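Local coordinates for protein putative polysaccharide binding proteins (DUF1812) (Bacteroides thetaiotaomicron VPI-5482, PDB 3GF8) that is a putative fimbrial assembly protein of the FimB/Mfa2 family, probably an outer-membrane lipoprotein that takes part in anchoring fimbriae to the cell surface, at residues Y24-A29 with K253-Q258; D37-Y42 with Y66-E71; G161-D166 with L273-L278. All coordinates share one frame; numbering follows the deposited sequence. Where two conformers were deposited one is given.

Contact 1. Residues Y24-A29 with K253-Q258; sequences YNMEFA and KNLSTQ
F28 and K253 form the densest part of this contact: the lysine's CD lies 3.6 Å from CE1 of F28, approaching the ring obliquely, while the two side chains run past each other in opposite directions. K253 CE sits 3.7 Å from the same ring atom, F28 CE1, and equally close to the backbone O of M26, so the lysine's aliphatic chain rests against both residues. Selenomethionine M26 adds a second apolar contact, its CE 4.1 Å from CE of K253. With its CG beside the backbone N (chi1 -62°) and further bends at chi2 and chi3, it brings SE to 3.8 Å from CD1 of L255.

Segment 24-29 is the loop after strand 16-21 and before helix 32-35, and here it meets the loop that leads into helix 257-263, which S256 N-caps. A type I beta turn from N25 to F28, closed by F28 N to N25 O at 3.0 Å, shapes the first loop. The side chain of N25 reinforces it: its ND2 donates to A29 O at 2.9 Å, and its OD1 receives weak bonds from the N atoms of E27 and A29. N25 O also stands over one face of the F28 ring, offset toward the rim, and accepts a hydrogen bond from R263.

Contact loosens where F28 CZ is 4.3 Å from L255 CD2, near the ring plane. F28 and K253 are both exposed to solvent.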
loop_
_atom_site.group_PDB
_atom_site.type_symbol
_atom_site.label_atom_id
_atom_site.label_comp_id
_atom_site.label_asym_id
_atom_site.label_seq_id
_atom_site.Cartn_x
_atom_site.Cartn_y
_atom_site.Cartn_z
ATOM N N TYR A 24 -7.727 -8.724 5.620
ATOM C CA TYR A 24 -6.317 -8.592 6.072
ATOM C C TYR A 24 -5.977 -7.115 6.475
ATOM O O TYR A 24 -5.220 -6.404 5.810
ATOM C CB TYR A 24 -5.376 -9.163 5.010
ATOM C CG TYR A 24 -4.036 -9.611 5.528
ATOM C CD1 TYR A 24 -3.929 -10.652 6.428
ATOM C CD2 TYR A 24 -2.871 -9.019 5.092
ATOM C CE1 TYR A 24 -2.702 -11.071 6.894
ATOM C CE2 TYR A 24 -1.639 -9.429 5.556
ATOM C CZ TYR A 24 -1.564 -10.469 6.447
ATOM O OH TYR A 24 -0.337 -10.887 6.915
ATOM N N ASN A 25 -6.551 -6.681 7.595
ATOM C CA ASN A 25 -6.428 -5.311 8.067
ATOM C C ASN A 25 -6.365 -5.307 9.591
ATOM O O ASN A 25 -6.468 -6.371 10.191
ATOM C CB ASN A 25 -7.589 -4.458 7.566
ATOM C CG ASN A 25 -8.940 -5.058 7.867
ATOM O OD1 ASN A 25 -9.293 -5.306 9.021
ATOM N ND2 ASN A 25 -9.714 -5.307 6.812
HETATM N N MSE A 26 -6.207 -4.133 10.225
HETATM C CA MSE A 26 -6.092 -4.106 11.676
HETATM C C MSE A 26 -7.424 -4.337 12.377
HETATM O O MSE A 26 -7.438 -4.557 13.572
HETATM C CB MSE A 26 -5.437 -2.834 12.188
HETATM C CG MSE A 26 -4.023 -2.671 11.684
HETATM SE SE MSE A 26 -2.846 -3.975 12.439
HETATM C CE MSE A 26 -2.614 -3.024 14.140
ATOM N N GLU A 27 -8.529 -4.339 11.647
ATOM C CA GLU A 27 -9.803 -4.671 12.255
ATOM C C GLU A 27 -10.067 -6.169 12.126
ATOM O O GLU A 27 -11.092 -6.662 12.566
ATOM C CB GLU A 27 -10.933 -3.847 11.621
ATOM C CG GLU A 27 -10.777 -2.322 11.800
ATOM N N PHE A 28 -9.157 -6.920 11.512
ATOM C CA PHE A 28 -9.376 -8.367 11.357
ATOM C C PHE A 28 -10.803 -8.689 10.903
ATOM O O PHE A 28 -11.381 -9.681 11.329
ATOM C CB PHE A 28 -9.060 -9.091 12.682
ATOM C CG PHE A 28 -7.629 -9.089 13.004
ATOM C CD1 PHE A 28 -7.027 -7.947 13.475
ATOM C CD2 PHE A 28 -6.849 -10.189 12.740
ATOM C CE1 PHE A 28 -5.667 -7.906 13.712
ATOM C CE2 PHE A 28 -5.486 -10.161 13.001
ATOM C CZ PHE A 28 -4.898 -9.015 13.492
ATOM N N ALA A 29 -11.363 -7.868 10.026
ATOM C CA ALA A 29 -12.739 -8.052 9.568
ATOM C C ALA A 29 -12.855 -7.612 8.111
ATOM O O ALA A 29 -12.072 -6.781 7.645
ATOM C CB ALA A 29 -13.676 -7.268 10.463
ATOM N N LYS A 253 -0.470 -5.459 18.994
ATOM C CA LYS A 253 -0.827 -6.783 18.518
ATOM C C LYS A 253 0.395 -7.662 18.408
ATOM O O LYS A 253 1.536 -7.196 18.564
ATOM C CB LYS A 253 -1.590 -6.695 17.200
ATOM C CG LYS A 253 -2.841 -5.836 17.344
ATOM C CD LYS A 253 -4.034 -6.430 16.621
ATOM C CE LYS A 253 -5.128 -5.398 16.365
ATOM N NZ LYS A 253 -5.758 -4.953 17.622
ATOM N N ASN A 254 0.118 -8.947 18.200
ATOM C CA ASN A 254 1.133 -10.002 18.032
ATOM C C ASN A 254 1.378 -10.176 16.542
ATOM O O ASN A 254 0.861 -11.122 15.924
ATOM C CB ASN A 254 0.659 -11.353 18.633
ATOM N N LEU A 255 2.123 -9.242 15.956
ATOM C CA LEU A 255 2.356 -9.276 14.542
ATOM C C LEU A 255 3.842 -9.174 14.257
ATOM O O LEU A 255 4.572 -8.395 14.873
ATOM C CB LEU A 255 1.610 -8.125 13.858
ATOM C CG LEU A 255 0.106 -8.028 14.149
ATOM C CD1 LEU A 255 -0.477 -6.824 13.413
ATOM C CD2 LEU A 255 -0.622 -9.312 13.772
ATOM N N SER A 256 4.273 -9.965 13.289
ATOM C CA SER A 256 5.530 -9.730 12.619
ATOM C C SER A 256 5.489 -8.365 11.919
ATOM O O SER A 256 4.412 -7.847 11.575
ATOM C CB SER A 256 5.764 -10.813 11.575
ATOM O OG SER A 256 4.907 -10.616 10.439
ATOM N N THR A 257 6.675 -7.799 11.700
ATOM C CA THR A 257 6.796 -6.535 11.009
ATOM C C THR A 257 6.025 -6.517 9.692
ATOM O O THR A 257 5.255 -5.590 9.451
ATOM C CB THR A 257 8.257 -6.195 10.763
ATOM O OG1 THR A 257 8.910 -6.158 12.027
ATOM C CG2 THR A 257 8.423 -4.830 10.045
ATOM N N GLN A 258 6.189 -7.532 8.847
ATOM C CA GLN A 258 5.547 -7.491 7.522
ATOM C C GLN A 258 4.039 -7.559 7.626
ATOM O O GLN A 258 3.320 -6.944 6.852
ATOM C CB GLN A 258 6.020 -8.608 6.602
ATOM C CG GLN A 258 5.492 -8.423 5.137
ATOM C CD GLN A 258 5.952 -7.105 4.522
ATOM O OE1 GLN A 258 7.140 -6.859 4.435
ATOM N NE2 GLN A 258 5.000 -6.233 4.150
#

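Contact 2. Residues D37-Y42 with Y66-E71; sequences DKVELY and YLMEVE
Selenomethionine M68 reaches across to meet V39 and L41, and its path shows how the two strands engage. From CB the chain runs straight out, with CG opposite the backbone N (chi1 176°) and SE continuing the line at chi2. CB and CG serve as the stalk, and contact begins at SE, which lies 3.8 Å from CB of L41 and 4.1 Å from CD2 of L41. A bend at chi3 (-82°) then turns CE to the V39 side, where it meets CG2 of V39 tip to tip at 3.8 Å. One side chain thus spans two alternate residues of the opposing strand.

The same V39 methyl, CG2, is 3.9 Å from OH of Y66, approaching the ring obliquely; that hydroxyl is hydrogen-bonded to E56. At the other end, CD2 of L41 packs 3.7 Å from CG2 of V70, the two side chains crossing at about a right angle.

No hydrogen bond links the segments. The axes of strands 38-42 and 68-70 pass 10.3 Å apart at a crossing angle of -22°, a separation consistent with facing layers of a beta sandwich, as expected in the transthyretin clan. Strand 38-44 pairs antiparallel with 50-57, whose Q54 touches M68, and with 75-83, whose A83 and F79 touch V39 and L41, whereas strand 68-70 pairs with strand 16-21, whose F20 touches V39 and Y66 and whose V18 touches V70.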
loop_
_atom_site.group_PDB
_atom_site.type_symbol
_atom_site.label_atom_id
_atom_site.label_comp_id
_atom_site.label_asym_id
_atom_site.label_seq_id
_atom_site.Cartn_x
_atom_site.Cartn_y
_atom_site.Cartn_z
ATOM N N ASP A 37 -13.936 -0.480 -4.774
ATOM C CA ASP A 37 -14.896 -0.207 -5.845
ATOM C C ASP A 37 -14.465 -0.676 -7.235
ATOM O O ASP A 37 -15.121 -0.346 -8.203
ATOM C CB ASP A 37 -15.291 1.274 -5.871
ATOM C CG ASP A 37 -14.235 2.202 -6.482
ATOM O OD1 ASP A 37 -13.161 1.793 -7.033
ATOM O OD2 ASP A 37 -14.526 3.411 -6.426
ATOM N N LYS A 38 -13.394 -1.461 -7.343
ATOM C CA LYS A 38 -13.066 -2.080 -8.640
ATOM C C LYS A 38 -12.202 -3.286 -8.405
ATOM O O LYS A 38 -11.241 -3.243 -7.627
ATOM C CB LYS A 38 -12.353 -1.073 -9.557
ATOM C CG LYS A 38 -11.809 -1.675 -10.893
ATOM C CD LYS A 38 -11.046 -0.638 -11.738
ATOM C CE LYS A 38 -10.508 -1.251 -13.005
ATOM N NZ LYS A 38 -9.645 -0.320 -13.778
ATOM N N VAL A 39 -12.549 -4.381 -9.072
ATOM C CA VAL A 39 -11.736 -5.589 -9.034
ATOM C C VAL A 39 -11.445 -5.953 -10.478
ATOM O O VAL A 39 -12.295 -5.743 -11.356
ATOM C CB VAL A 39 -12.439 -6.708 -8.271
ATOM C CG1 VAL A 39 -12.541 -6.364 -6.792
ATOM C CG2 VAL A 39 -13.892 -6.965 -8.841
ATOM N N GLU A 40 -10.243 -6.472 -10.737
ATOM C CA GLU A 40 -9.933 -6.986 -12.040
ATOM C C GLU A 40 -9.255 -8.333 -11.859
ATOM O O GLU A 40 -8.132 -8.427 -11.332
ATOM C CB GLU A 40 -9.083 -5.998 -12.810
ATOM C CG GLU A 40 -8.758 -6.419 -14.278
ATOM C CD GLU A 40 -8.122 -5.268 -15.089
ATOM O OE1 GLU A 40 -6.930 -4.902 -14.864
ATOM O OE2 GLU A 40 -8.836 -4.705 -15.931
ATOM N N LEU A 41 -9.976 -9.375 -12.266
ATOM C CA LEU A 41 -9.538 -10.769 -12.096
ATOM C C LEU A 41 -8.728 -11.186 -13.326
ATOM O O LEU A 41 -9.164 -10.984 -14.451
ATOM C CB LEU A 41 -10.750 -11.703 -11.948
ATOM C CG LEU A 41 -10.473 -13.159 -11.532
ATOM C CD1 LEU A 41 -10.164 -13.257 -10.064
ATOM C CD2 LEU A 41 -11.643 -14.079 -11.899
ATOM N N TYR A 42 -7.564 -11.773 -13.094
ATOM C CA TYR A 42 -6.732 -12.309 -14.161
ATOM C C TYR A 42 -6.835 -13.848 -14.099
ATOM O O TYR A 42 -6.683 -14.430 -13.018
ATOM C CB TYR A 42 -5.284 -11.794 -13.964
ATOM C CG TYR A 42 -5.149 -10.330 -14.334
ATOM C CD1 TYR A 42 -5.619 -9.334 -13.496
ATOM C CD2 TYR A 42 -4.610 -9.946 -15.567
ATOM C CE1 TYR A 42 -5.549 -7.977 -13.868
ATOM C CE2 TYR A 42 -4.506 -8.604 -15.926
ATOM C CZ TYR A 42 -4.988 -7.627 -15.077
ATOM O OH TYR A 42 -4.890 -6.305 -15.439
ATOM N N TYR A 66 -21.577 -9.161 -3.135
ATOM C CA TYR A 66 -21.019 -9.193 -4.486
ATOM C C TYR A 66 -20.307 -10.516 -4.810
ATOM O O TYR A 66 -19.448 -10.967 -4.077
ATOM C CB TYR A 66 -20.033 -8.042 -4.699
ATOM C CG TYR A 66 -19.345 -8.132 -6.051
ATOM C CD1 TYR A 66 -20.032 -7.830 -7.227
ATOM C CD2 TYR A 66 -18.023 -8.546 -6.155
ATOM C CE1 TYR A 66 -19.410 -7.945 -8.483
ATOM C CE2 TYR A 66 -17.379 -8.640 -7.402
ATOM C CZ TYR A 66 -18.073 -8.342 -8.552
ATOM O OH TYR A 66 -17.425 -8.462 -9.755
ATOM N N LEU A 67 -20.651 -11.118 -5.932
ATOM C CA LEU A 67 -19.890 -12.248 -6.463
ATOM C C LEU A 67 -19.673 -11.998 -7.947
ATOM O O LEU A 67 -20.557 -11.485 -8.626
ATOM C CB LEU A 67 -20.643 -13.580 -6.233
ATOM C CG LEU A 67 -20.699 -14.142 -4.807
ATOM C CD1 LEU A 67 -21.464 -15.471 -4.781
ATOM C CD2 LEU A 67 -19.312 -14.340 -4.254
HETATM N N MSE A 68 -18.490 -12.314 -8.446
HETATM C CA MSE A 68 -18.218 -12.179 -9.866
HETATM C C MSE A 68 -18.536 -13.498 -10.568
HETATM O O MSE A 68 -18.038 -14.554 -10.188
HETATM C CB MSE A 68 -16.766 -11.816 -10.110
HETATM C CG MSE A 68 -16.391 -11.747 -11.580
HETATM SE SE MSE A 68 -14.553 -11.183 -11.898
HETATM C CE MSE A 68 -14.855 -9.267 -11.737
ATOM N N GLU A 69 -19.361 -13.431 -11.598
ATOM C CA GLU A 69 -19.695 -14.600 -12.394
ATOM C C GLU A 69 -18.663 -14.782 -13.505
ATOM O O GLU A 69 -18.519 -13.924 -14.355
ATOM C CB GLU A 69 -21.120 -14.440 -12.941
ATOM C CG GLU A 69 -22.235 -14.568 -11.839
ATOM N N VAL A 70 -17.925 -15.885 -13.487
ATOM C CA VAL A 70 -16.833 -16.100 -14.439
ATOM C C VAL A 70 -17.175 -17.273 -15.391
ATOM O O VAL A 70 -17.231 -18.416 -14.945
ATOM C CB VAL A 70 -15.492 -16.417 -13.668
ATOM C CG1 VAL A 70 -14.359 -16.754 -14.636
ATOM C CG2 VAL A 70 -15.076 -15.256 -12.706
ATOM N N GLU A 71 -17.397 -17.005 -16.688
ATOM C CA GLU A 71 -17.641 -18.070 -17.685
ATOM C C GLU A 71 -16.335 -18.762 -18.025
ATOM O O GLU A 71 -15.444 -18.152 -18.584
ATOM C CB GLU A 71 -18.265 -17.506 -18.964
ATOM C CG GLU A 71 -18.366 -18.511 -20.133
ATOM C CD GLU A 71 -19.353 -19.623 -19.864
ATOM O OE1 GLU A 71 -20.438 -19.321 -19.325
ATOM O OE2 GLU A 71 -19.047 -20.791 -20.193
#

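Contact 3. Residues G161-D166 with L273-L278; sequences GSWTLD and LSESWL
W163 lies against E275 in the connection between strands 266-273 and 279-284, a beta-hairpin loop made of a type I turn from S274 to W277 followed by a G1-type bulge. The evidence is the bonds W277 N to S274 O and S274 N to L278 O, with the positive phi of W277 (57°).

Ring contacts dominate. The backbone and first side-chain carbons of E275 cover one face of the W163 indole, with CA of E275 3.5 Å above its plane, and CG of E275 comes within 3.4 Å of CD1 of W163. The carboxylate plane stands perpendicular to the ring. CZ2 of W163 also approaches S274 O obliquely, at 3.1 Å.

Polar linkage between the segments runs through a water. With CG between the backbone N and the carbonyl carbon (chi1 61°), W163 lays its indole alongside E275, and its NE1 donates to the water at 2.9 Å while the water donates to L273 O at 3.0 Å. A leucine in place of W163 would probably leave the CA, CB and CG of E275 without the flat indole face they lie against, and the bridging water without its indole donor.

Among apolar contacts, CH2 of W277, whose ring packs edge-to-face with Y170, meets L165 CD1 at 4.1 Å. The same L165 CD1 presses on L273 CD1 at 3.4 Å, tighter than usual for two methyls.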
loop_
_atom_site.group_PDB
_atom_site.type_symbol
_atom_site.label_atom_id
_atom_site.label_comp_id
_atom_site.label_asym_id
_atom_site.label_seq_id
_atom_site.Cartn_x
_atom_site.Cartn_y
_atom_site.Cartn_z
ATOM N N GLY A 161 8.862 21.610 23.735
ATOM C CA GLY A 161 8.099 22.817 23.431
ATOM C C GLY A 161 8.873 24.089 23.736
ATOM O O GLY A 161 8.274 25.131 23.932
ATOM N N SER A 162 10.203 24.008 23.773
ATOM C CA SER A 162 11.040 25.147 24.146
ATOM C C SER A 162 11.433 25.919 22.896
ATOM O O SER A 162 12.188 26.905 22.958
ATOM C CB SER A 162 12.292 24.666 24.850
ATOM O OG SER A 162 13.147 24.030 23.920
ATOM N N TRP A 163 10.932 25.444 21.761
ATOM C CA TRP A 163 11.144 26.077 20.493
ATOM C C TRP A 163 9.989 25.615 19.633
ATOM O O TRP A 163 9.454 24.549 19.866
ATOM C CB TRP A 163 12.496 25.657 19.914
ATOM C CG TRP A 163 12.659 24.184 19.658
ATOM C CD1 TRP A 163 12.939 23.218 20.580
ATOM C CD2 TRP A 163 12.575 23.516 18.389
ATOM N NE1 TRP A 163 13.031 21.983 19.960
ATOM C CE2 TRP A 163 12.815 22.140 18.618
ATOM C CE3 TRP A 163 12.337 23.948 17.085
ATOM C CZ2 TRP A 163 12.797 21.187 17.594
ATOM C CZ3 TRP A 163 12.332 23.004 16.066
ATOM C CH2 TRP A 163 12.572 21.632 16.330
ATOM N N THR A 164 9.574 26.430 18.673
ATOM C CA THR A 164 8.480 26.059 17.790
ATOM C C THR A 164 9.074 25.566 16.510
ATOM O O THR A 164 9.756 26.307 15.790
ATOM C CB THR A 164 7.542 27.227 17.414
ATOM O OG1 THR A 164 7.127 27.906 18.602
ATOM C CG2 THR A 164 6.291 26.698 16.614
ATOM N N LEU A 165 8.824 24.299 16.235
ATOM C CA LEU A 165 9.090 23.764 14.928
ATOM C C LEU A 165 8.016 24.337 14.011
ATOM O O LEU A 165 6.841 24.149 14.269
ATOM C CB LEU A 165 9.034 22.236 14.982
ATOM C CG LEU A 165 9.626 21.521 13.778
ATOM C CD1 LEU A 165 9.765 20.043 14.139
ATOM C CD2 LEU A 165 8.788 21.771 12.492
ATOM N N ASP A 166 8.417 25.064 12.973
ATOM C CA ASP A 166 7.478 25.510 11.947
ATOM C C ASP A 166 7.568 24.647 10.690
ATOM O O ASP A 166 8.558 24.691 9.954
ATOM C CB ASP A 166 7.731 26.946 11.562
ATOM C CG ASP A 166 6.999 27.334 10.303
ATOM O OD1 ASP A 166 7.164 26.648 9.262
ATOM O OD2 ASP A 166 6.255 28.329 10.348
ATOM N N LEU A 273 10.776 16.157 18.588
ATOM C CA LEU A 273 12.193 16.326 18.265
ATOM C C LEU A 273 12.919 17.212 19.250
ATOM O O LEU A 273 12.331 18.101 19.891
ATOM C CB LEU A 273 12.337 16.950 16.899
ATOM C CG LEU A 273 11.625 16.199 15.800
ATOM C CD1 LEU A 273 11.362 17.137 14.687
ATOM C CD2 LEU A 273 12.532 15.070 15.382
ATOM N N SER A 274 14.211 16.949 19.359
ATOM C CA SER A 274 15.106 17.832 20.060
ATOM C C SER A 274 15.365 19.052 19.164
ATOM O O SER A 274 15.067 19.054 17.958
ATOM C CB SER A 274 16.423 17.122 20.379
ATOM O OG SER A 274 17.240 16.967 19.227
ATOM N N GLU A 275 15.963 20.057 19.769
ATOM C CA GLU A 275 16.536 21.183 19.022
ATOM C C GLU A 275 17.523 20.782 17.950
ATOM O O GLU A 275 17.738 21.522 17.019
ATOM C CB GLU A 275 17.255 22.136 19.974
ATOM C CG GLU A 275 16.336 22.794 20.955
ATOM C CD GLU A 275 16.919 24.078 21.535
ATOM O OE1 GLU A 275 18.150 24.315 21.376
ATOM O OE2 GLU A 275 16.123 24.843 22.135
ATOM N N SER A 276 18.131 19.619 18.077
ATOM C CA SER A 276 19.118 19.209 17.114
ATOM C C SER A 276 18.550 18.146 16.177
ATOM O O SER A 276 19.293 17.329 15.666
ATOM C CB SER A 276 20.389 18.724 17.849
ATOM O OG SER A 276 20.073 17.785 18.861
ATOM N N TRP A 277 17.236 18.175 15.938
ATOM C CA TRP A 277 16.575 17.247 15.003
ATOM C C TRP A 277 16.753 15.763 15.291
ATOM O O TRP A 277 16.794 14.965 14.373
ATOM C CB TRP A 277 16.989 17.548 13.564
ATOM C CG TRP A 277 16.339 18.775 13.104
ATOM C CD1 TRP A 277 16.803 20.031 13.235
ATOM C CD2 TRP A 277 15.047 18.877 12.515
ATOM N NE1 TRP A 277 15.880 20.925 12.759
ATOM C CE2 TRP A 277 14.798 20.239 12.293
ATOM C CE3 TRP A 277 14.082 17.944 12.140
ATOM C CZ2 TRP A 277 13.631 20.703 11.693
ATOM C CZ3 TRP A 277 12.913 18.407 11.550
ATOM C CH2 TRP A 277 12.706 19.768 11.331
ATOM N N LEU A 278 16.862 15.407 16.565
ATOM C CA LEU A 278 16.877 14.011 17.001
ATOM C C LEU A 278 15.468 13.699 17.500
ATOM O O LEU A 278 14.919 14.463 18.299
ATOM C CB LEU A 278 17.916 13.847 18.121
ATOM C CG LEU A 278 18.118 12.571 18.942
ATOM C CD1 LEU A 278 18.723 11.446 18.082
ATOM C CD2 LEU A 278 19.012 12.866 20.201
HETATM O O HOH W 1 12.824 20.067 22.083
#

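The three contacts are spread along an elongated, strand-rich chain. Contacts 2 and 3 lie on opposite sides of its centre, their own centres 51 Å apart; contact 1 is nearer the middle, 26 Å from contact 2 and 33 Å from contact 3, centre to centre, and none touches another. Along the chain contact 2 is nested inside the long loop closed by contact 1, contact 3 follows contact 2 in series, and contacts 1 and 3 cross in sequence, their segments alternating. Strand 139-158 pairs with strands 16-21 and 266-273. Contact 1 joins the loop after 16-21 to the start of helix 257-263, which precedes 266-273, so N-terminal and C-terminal parts meet there.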